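Long-range contacts in aspartokinase (Synechocystis, PDB 3L76), which probably phosphorylates the beta-carboxyl group of aspartate with ATP, the first step toward lysine and threonine, and binds both amino acids among its ACT domains: residues Ala373-Lys377 with Lys395-Val399; Leu379-Val384 with Arg407-Ala411; Thr182-Val188 with Leu581-His585. All blocks are in the same frame, centred on the assembly; numbering follows the deposited sequence.

Contacts 1 and 2 lie within one ACT domain, whereas contact 3 joins the kinase region to another. The centres of contacts 1 and 2 are about 11 Å apart, and both use helix 371-381: its middle packs on strand 395-401, its end on helix 405-415, which follows that strand in the chain. Their segments therefore alternate along the sequence. Contact 3, whose centre is about 31 Å from that of contact 1 and about 41 Å from that of contact 2, lies on the opposite side of the chain's centre. It joins segments whose closest ends are 393 residues apart, bringing a loop of the amino acid kinase region against a helix of the last ACT domain.

Contact 1 (Ala373-Lys377 with Lys395-Val399); sequences AKMFK and KVSCV
Met375 and Val396 meet tip to tip where helix 371-381 lies over strand 395-401, the two short segments running 26° from parallel with their axes 10.3 Å apart. The methionine drops straight onto the strand: CG stands anti to the backbone N (chi1 -174°) and the chain stays extended to its end, which carries SD to 3.5 Å from Val396 CG2. One atom further out, Met375 CE lies 3.8 Å from Cys398 SG, so a single side chain touches both inward-facing residues of the strand. Phe376 starts off to one side, but its ring swings back and brings CE1 to 4.0 Å from Cys398 SG and to about the same distance from Val396 CG2. The cysteine sulfur approaches this ring obliquely, 5.2 Å from the ring centroid of Phe376, a sulfur-aromatic contact. Ile386, Ile389 and Ala459 also touch the ring. With no hydrogen bond between the segments, apolar and sulfur contacts join them, while the strand pairs through its backbone with Ile358 and Ile360. This is the helix-on-antiparallel-sheet core of an ACT domain, here lying close to bound lysine and threonine.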
loop_
_atom_site.group_PDB
_atom_site.type_symbol
_atom_site.label_atom_id
_atom_site.label_comp_id
_atom_site.label_asym_id
_atom_site.label_seq_id
_atom_site.Cartn_x
_atom_site.Cartn_y
_atom_site.Cartn_z
ATOM N N ALA A 373 1.289 -11.561 36.448
ATOM C CA ALA A 373 2.590 -11.473 37.095
ATOM C C ALA A 373 2.870 -10.057 37.585
ATOM O O ALA A 373 3.410 -9.845 38.676
ATOM C CB ALA A 373 3.669 -11.926 36.142
ATOM N N LYS A 374 2.506 -9.079 36.767
ATOM C CA LYS A 374 2.717 -7.692 37.139
ATOM C C LYS A 374 1.795 -7.267 38.284
ATOM O O LYS A 374 2.183 -6.489 39.144
ATOM C CB LYS A 374 2.538 -6.780 35.931
ATOM C CG LYS A 374 2.749 -5.318 36.261
ATOM C CD LYS A 374 2.536 -4.466 35.039
ATOM C CE LYS A 374 2.678 -2.983 35.357
ATOM N NZ LYS A 374 2.006 -2.172 34.304
ATOM N N MET A 375 0.574 -7.783 38.299
ATOM C CA MET A 375 -0.284 -7.570 39.459
ATOM C C MET A 375 0.390 -8.056 40.741
ATOM O O MET A 375 0.543 -7.300 41.703
ATOM C CB MET A 375 -1.618 -8.274 39.292
ATOM C CG MET A 375 -2.584 -7.960 40.412
ATOM S SD MET A 375 -4.072 -8.959 40.316
ATOM C CE MET A 375 -5.034 -8.154 41.581
ATOM N N PHE A 376 0.809 -9.316 40.740
ATOM C CA PHE A 376 1.477 -9.930 41.902
ATOM C C PHE A 376 2.742 -9.199 42.333
ATOM O O PHE A 376 2.983 -9.026 43.525
ATOM C CB PHE A 376 1.785 -11.415 41.638
ATOM C CG PHE A 376 0.581 -12.219 41.169
ATOM C CD1 PHE A 376 -0.722 -11.793 41.449
ATOM C CD2 PHE A 376 0.752 -13.390 40.448
ATOM C CE1 PHE A 376 -1.829 -12.534 41.021
ATOM C CE2 PHE A 376 -0.342 -14.144 40.008
ATOM C CZ PHE A 376 -1.630 -13.727 40.291
ATOM N N LYS A 377 3.547 -8.758 41.371
ATOM C CA LYS A 377 4.762 -8.000 41.686
ATOM C C LYS A 377 4.425 -6.661 42.349
ATOM O O LYS A 377 5.034 -6.282 43.346
ATOM C CB LYS A 377 5.597 -7.761 40.425
ATOM C CG LYS A 377 6.824 -6.877 40.639
ATOM C CD LYS A 377 7.351 -6.299 39.313
ATOM C CE LYS A 377 8.424 -5.226 39.532
ATOM N NZ LYS A 377 9.634 -5.754 40.228
ATOM N N LYS A 395 -10.633 -10.909 34.289
ATOM C CA LYS A 395 -10.283 -10.451 35.638
ATOM C C LYS A 395 -9.342 -11.397 36.333
ATOM O O LYS A 395 -9.514 -12.620 36.279
ATOM C CB LYS A 395 -11.540 -10.316 36.529
ATOM C CG LYS A 395 -12.327 -9.054 36.298
ATOM C CD LYS A 395 -13.421 -8.896 37.314
ATOM C CE LYS A 395 -14.344 -7.757 36.927
ATOM N NZ LYS A 395 -15.319 -7.455 38.012
ATOM N N VAL A 396 -8.358 -10.841 37.016
ATOM C CA VAL A 396 -7.706 -11.590 38.088
ATOM C C VAL A 396 -8.059 -10.980 39.458
ATOM O O VAL A 396 -7.812 -9.799 39.717
ATOM C CB VAL A 396 -6.179 -11.810 37.856
ATOM C CG1 VAL A 396 -5.605 -10.733 36.996
ATOM C CG2 VAL A 396 -5.430 -11.929 39.183
ATOM N N SER A 397 -8.695 -11.791 40.303
ATOM C CA SER A 397 -9.109 -11.365 41.643
ATOM C C SER A 397 -8.194 -11.930 42.722
ATOM O O SER A 397 -7.724 -13.065 42.627
ATOM C CB SER A 397 -10.557 -11.745 41.936
ATOM O OG SER A 397 -11.449 -11.298 40.926
ATOM N N CYS A 398 -7.926 -11.106 43.728
ATOM C CA CYS A 398 -7.085 -11.485 44.849
ATOM C C CYS A 398 -7.796 -11.167 46.154
ATOM O O CYS A 398 -8.484 -10.150 46.272
ATOM C CB CYS A 398 -5.756 -10.738 44.808
ATOM S SG CYS A 398 -4.589 -11.315 43.579
ATOM N N VAL A 399 -7.647 -12.042 47.141
ATOM C CA VAL A 399 -8.183 -11.722 48.454
ATOM C C VAL A 399 -7.014 -11.314 49.311
ATOM O O VAL A 399 -5.969 -11.963 49.279
ATOM C CB VAL A 399 -8.959 -12.899 49.069
ATOM C CG1 VAL A 399 -9.465 -12.535 50.441
ATOM C CG2 VAL A 399 -10.111 -13.282 48.167
#

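Contact 2 (Leu379-Val384 with Arg407-Ala411); sequences LADVGV and RAIAA
In the ACT fold two helices lie side by side on one face of the sheet, and here Leu379, Val382 and Val384, at the end of helix 371-381 and in the turn that follows, meet Arg407, Ala408 and Ala411 of its neighbour, helix 405-415. Leu379 sends its CG away from its own carbonyl carbon (chi1 -61°), and the CD2 branch then turns back to the second helix, 3.6 Å from Ala408 CB. Val384 joins it, with CG1 4.2 Å from Ala408 CB. What places the valines is a Schellman motif: Val384 N bonds to Leu379 O at 3.0 Å and Gly383 N to Ala380 O, with Gly383, at positive phi, as the C-prime residue. The helix ends there and the chain turns away, both valines pointing toward helix 405-415. Val382 reaches one turn further along it, CG1 standing 4.1 Å from Ala411 CB, while its CG2 lies toward one face of the Arg407 guanidinium and Val384 CG1 alongside the aliphatic part of that arginine, placements left doubtful because the Arg407 side chain has two conformers. A glycine in place of Val382 would probably open a gap beside Ala411 and leave its CB without its partner across the helices. Beneath the pair, Ile358 and Ile400 of the sheet touch Ala408.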
loop_
_atom_site.group_PDB
_atom_site.type_symbol
_atom_site.label_atom_id
_atom_site.label_comp_id
_atom_site.label_asym_id
_atom_site.label_seq_id
_atom_site.Cartn_x
_atom_site.Cartn_y
_atom_site.Cartn_z
ATOM N N LEU A 379 1.809 -5.786 44.130
ATOM C CA LEU A 379 1.426 -6.056 45.516
ATOM C C LEU A 379 2.624 -6.463 46.368
ATOM O O LEU A 379 2.816 -5.968 47.485
ATOM C CB LEU A 379 0.338 -7.128 45.581
ATOM C CG LEU A 379 -0.961 -6.741 44.864
ATOM C CD1 LEU A 379 -1.971 -7.832 44.949
ATOM C CD2 LEU A 379 -1.530 -5.467 45.428
ATOM N N ALA A 380 3.440 -7.361 45.837
ATOM C CA ALA A 380 4.648 -7.773 46.555
ATOM C C ALA A 380 5.565 -6.595 46.840
ATOM O O ALA A 380 6.121 -6.486 47.929
ATOM C CB ALA A 380 5.397 -8.844 45.792
ATOM N N ASP A 381 5.733 -5.713 45.863
ATOM C CA ASP A 381 6.660 -4.597 46.030
ATOM C C ASP A 381 6.165 -3.653 47.103
ATOM O O ASP A 381 6.949 -2.926 47.706
ATOM C CB ASP A 381 6.876 -3.841 44.722
ATOM C CG ASP A 381 7.704 -4.622 43.730
ATOM O OD1 ASP A 381 8.523 -5.458 44.170
ATOM O OD2 ASP A 381 7.530 -4.395 42.516
ATOM N N VAL A 382 4.863 -3.675 47.364
ATOM C CA VAL A 382 4.319 -2.790 48.380
ATOM C C VAL A 382 4.018 -3.560 49.691
ATOM O O VAL A 382 3.357 -3.064 50.607
ATOM C CB VAL A 382 3.127 -1.952 47.811
ATOM C CG1 VAL A 382 1.808 -2.671 47.969
ATOM C CG2 VAL A 382 3.088 -0.576 48.436
ATOM N N GLY A 383 4.551 -4.777 49.767
ATOM C CA GLY A 383 4.494 -5.582 50.964
ATOM C C GLY A 383 3.185 -6.300 51.281
ATOM O O GLY A 383 3.019 -6.785 52.385
ATOM N N VAL A 384 2.244 -6.384 50.349
ATOM C CA VAL A 384 0.982 -7.039 50.694
ATOM C C VAL A 384 0.925 -8.490 50.229
ATOM O O VAL A 384 1.209 -8.792 49.071
ATOM C CB VAL A 384 -0.300 -6.223 50.292
ATOM C CG1 VAL A 384 0.054 -4.799 49.898
ATOM C CG2 VAL A 384 -1.094 -6.906 49.220
ATOM N N ARG A 407 -2.946 0.580 50.393
ATOM C CA ARG A 407 -1.656 0.607 49.720
ATOM C C ARG A 407 -1.675 -0.289 48.495
ATOM O O ARG A 407 -0.970 -0.022 47.520
ATOM C CB ARG A 407 -0.478 0.312 50.674
ATOM C CG ARG A 407 -0.415 -1.076 51.297
ATOM C CD ARG A 407 0.403 -1.087 52.621
ATOM N NE ARG A 407 1.392 -0.009 52.706
ATOM C CZ ARG A 407 2.704 -0.162 52.530
ATOM N NH1 ARG A 407 3.219 -1.357 52.273
ATOM N NH2 ARG A 407 3.510 0.888 52.617
ATOM N N ALA A 408 -2.527 -1.303 48.527
ATOM C CA ALA A 408 -2.641 -2.237 47.416
ATOM C C ALA A 408 -3.318 -1.592 46.199
ATOM O O ALA A 408 -2.862 -1.736 45.057
ATOM C CB ALA A 408 -3.391 -3.500 47.854
ATOM N N ILE A 409 -4.413 -0.878 46.453
ATOM C CA ILE A 409 -5.182 -0.184 45.410
ATOM C C ILE A 409 -4.391 0.935 44.782
ATOM O O ILE A 409 -4.431 1.154 43.572
ATOM C CB ILE A 409 -6.433 0.479 45.983
ATOM C CG1 ILE A 409 -7.473 -0.575 46.364
ATOM C CG2 ILE A 409 -7.022 1.505 44.972
ATOM C CD1 ILE A 409 -8.539 -0.025 47.289
ATOM N N ALA A 410 -3.698 1.683 45.625
ATOM C CA ALA A 410 -2.916 2.807 45.134
ATOM C C ALA A 410 -1.832 2.269 44.232
ATOM O O ALA A 410 -1.569 2.834 43.167
ATOM C CB ALA A 410 -2.291 3.581 46.277
ATOM N N ALA A 411 -1.205 1.172 44.662
ATOM C CA ALA A 411 -0.101 0.583 43.911
ATOM C C ALA A 411 -0.547 0.047 42.567
ATOM O O ALA A 411 0.170 0.192 41.591
ATOM C CB ALA A 411 0.575 -0.511 44.697
#

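Contact 3 (Thr182-Val188 with Leu581-His585); sequences TTDPRLV and LKAAH
The irregular loop Thr182-Val188 passes beside helix 577-587 so that the CA of Val188 lies 6.4 Å from the CA of Lys582, and the CA of Thr183 falls opposite that of His585. The imidazole is held from several directions. Thr182 OG1 comes to its edge, in the ring plane, and hydrogen-bonds NE2 of His585 at 2.8 Å; Val188 lays CG1 over one face, 3.9 Å from the centroid of the His585 ring, a CH-pi contact; and Thr183 CG2 approaches His585 CD2 obliquely at 3.4 Å. Val188 divides its two methyls: with CG1 anti to the backbone N (chi1 -177°) and spent on the ring, CG2 is left to Leu581 CD2, at 4.0 Å. That CD2 also meets Leu187 CD1, the Leu187 and Leu581 side chains crossing at about a right angle, while Leu581 CD1 turns to Thr183. Within the loop, Asp184 OD2 accepts from Arg186 N in an Asx turn, and OD1 forms a salt bridge with Arg186 NH1. Thr182 OG1 is bonded to Gln192 N as well, and Thr183 OG1 to Val438 O. The chemistry thus implies a mainly apolar junction between kinase and ACT regions, in which one buried threonine-histidine bond probably fixes the rotation of the imidazole.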
loop_
_atom_site.group_PDB
_atom_site.type_symbol
_atom_site.label_atom_id
_atom_site.label_comp_id
_atom_site.label_asym_id
_atom_site.label_seq_id
_atom_site.Cartn_x
_atom_site.Cartn_y
_atom_site.Cartn_z
ATOM N N THR A 182 -25.189 -19.314 21.910
ATOM C CA THR A 182 -25.152 -19.638 23.337
ATOM C C THR A 182 -23.982 -20.543 23.688
ATOM O O THR A 182 -23.528 -20.578 24.837
ATOM C CB THR A 182 -26.440 -20.324 23.804
ATOM O OG1 THR A 182 -26.790 -21.359 22.878
ATOM C CG2 THR A 182 -27.569 -19.319 23.907
ATOM N N THR A 183 -23.507 -21.288 22.698
ATOM C CA THR A 183 -22.312 -22.094 22.884
ATOM C C THR A 183 -21.778 -22.590 21.547
ATOM O O THR A 183 -22.259 -22.182 20.489
ATOM C CB THR A 183 -22.556 -23.277 23.838
ATOM O OG1 THR A 183 -21.299 -23.792 24.277
ATOM C CG2 THR A 183 -23.337 -24.376 23.146
ATOM N N ASP A 184 -20.768 -23.452 21.609
ATOM C CA ASP A 184 -20.135 -23.999 20.417
ATOM C C ASP A 184 -21.008 -25.059 19.768
ATOM O O ASP A 184 -21.139 -26.162 20.294
ATOM C CB ASP A 184 -18.780 -24.601 20.777
ATOM C CG ASP A 184 -18.119 -25.297 19.604
ATOM O OD1 ASP A 184 -17.107 -25.996 19.818
ATOM O OD2 ASP A 184 -18.608 -25.149 18.472
ATOM N N PRO A 185 -21.580 -24.734 18.597
ATOM C CA PRO A 185 -22.522 -25.586 17.857
ATOM C C PRO A 185 -21.919 -26.951 17.579
ATOM O O PRO A 185 -22.627 -27.955 17.552
ATOM C CB PRO A 185 -22.697 -24.850 16.526
ATOM C CG PRO A 185 -22.217 -23.486 16.761
ATOM C CD PRO A 185 -21.160 -23.569 17.805
ATOM N N ARG A 186 -20.610 -26.967 17.362
ATOM C CA ARG A 186 -19.888 -28.197 17.096
ATOM C C ARG A 186 -20.037 -29.225 18.218
ATOM O O ARG A 186 -19.899 -30.416 17.973
ATOM C CB ARG A 186 -18.410 -27.906 16.818
ATOM C CG ARG A 186 -18.138 -27.342 15.431
ATOM C CD ARG A 186 -16.645 -27.087 15.206
ATOM N NE ARG A 186 -16.256 -25.691 15.424
ATOM C CZ ARG A 186 -15.640 -25.232 16.512
ATOM N NH1 ARG A 186 -15.329 -26.054 17.505
ATOM N NH2 ARG A 186 -15.329 -23.945 16.605
ATOM N N LEU A 187 -20.328 -28.774 19.437
ATOM C CA LEU A 187 -20.521 -29.698 20.553
ATOM C C LEU A 187 -21.973 -29.752 20.999
ATOM O O LEU A 187 -22.419 -30.752 21.548
ATOM C CB LEU A 187 -19.631 -29.320 21.735
ATOM C CG LEU A 187 -18.185 -28.936 21.428
ATOM C CD1 LEU A 187 -17.416 -28.708 22.722
ATOM C CD2 LEU A 187 -17.517 -30.003 20.590
ATOM N N VAL A 188 -22.709 -28.671 20.772
ATOM C CA VAL A 188 -24.109 -28.607 21.167
ATOM C C VAL A 188 -24.962 -27.999 20.059
ATOM O O VAL A 188 -25.196 -26.788 20.038
ATOM C CB VAL A 188 -24.284 -27.798 22.457
ATOM C CG1 VAL A 188 -25.741 -27.796 22.892
ATOM C CG2 VAL A 188 -23.377 -28.352 23.559
ATOM N N LEU A 581 -20.198 -29.862 29.104
ATOM C CA LEU A 581 -20.703 -28.716 28.369
ATOM C C LEU A 581 -22.182 -28.885 28.068
ATOM O O LEU A 581 -22.962 -27.935 28.199
ATOM C CB LEU A 581 -19.915 -28.492 27.071
ATOM C CG LEU A 581 -20.403 -27.324 26.199
ATOM C CD1 LEU A 581 -20.166 -25.974 26.862
ATOM C CD2 LEU A 581 -19.754 -27.370 24.833
ATOM N N LYS A 582 -22.560 -30.091 27.655
ATOM C CA LYS A 582 -23.944 -30.383 27.310
ATOM C C LYS A 582 -24.828 -30.235 28.540
ATOM O O LYS A 582 -25.914 -29.668 28.475
ATOM C CB LYS A 582 -24.071 -31.792 26.731
ATOM C CG LYS A 582 -23.428 -31.993 25.361
ATOM C CD LYS A 582 -23.569 -33.444 24.922
ATOM C CE LYS A 582 -22.932 -33.721 23.571
ATOM N NZ LYS A 582 -23.036 -35.172 23.233
ATOM N N ALA A 583 -24.344 -30.740 29.666
ATOM C CA ALA A 583 -25.061 -30.640 30.932
ATOM C C ALA A 583 -25.332 -29.191 31.324
ATOM O O ALA A 583 -26.448 -28.847 31.716
ATOM C CB ALA A 583 -24.293 -31.358 32.035
ATOM N N ALA A 584 -24.304 -28.348 31.231
ATOM C CA ALA A 584 -24.446 -26.921 31.527
ATOM C C ALA A 584 -25.440 -26.222 30.597
ATOM O O ALA A 584 -26.234 -25.394 31.037
ATOM C CB ALA A 584 -23.086 -26.214 31.474
ATOM N N HIS A 585 -25.390 -26.548 29.309
ATOM C CA HIS A 585 -26.284 -25.928 28.326
ATOM C C HIS A 585 -27.738 -26.317 28.574
ATOM O O HIS A 585 -28.647 -25.507 28.386
ATOM C CB HIS A 585 -25.872 -26.296 26.895
ATOM C CG HIS A 585 -26.388 -25.354 25.845
ATOM N ND1 HIS A 585 -27.567 -25.568 25.162
ATOM C CD2 HIS A 585 -25.875 -24.198 25.354
ATOM C CE1 HIS A 585 -27.760 -24.584 24.300
ATOM N NE2 HIS A 585 -26.750 -23.740 24.398
#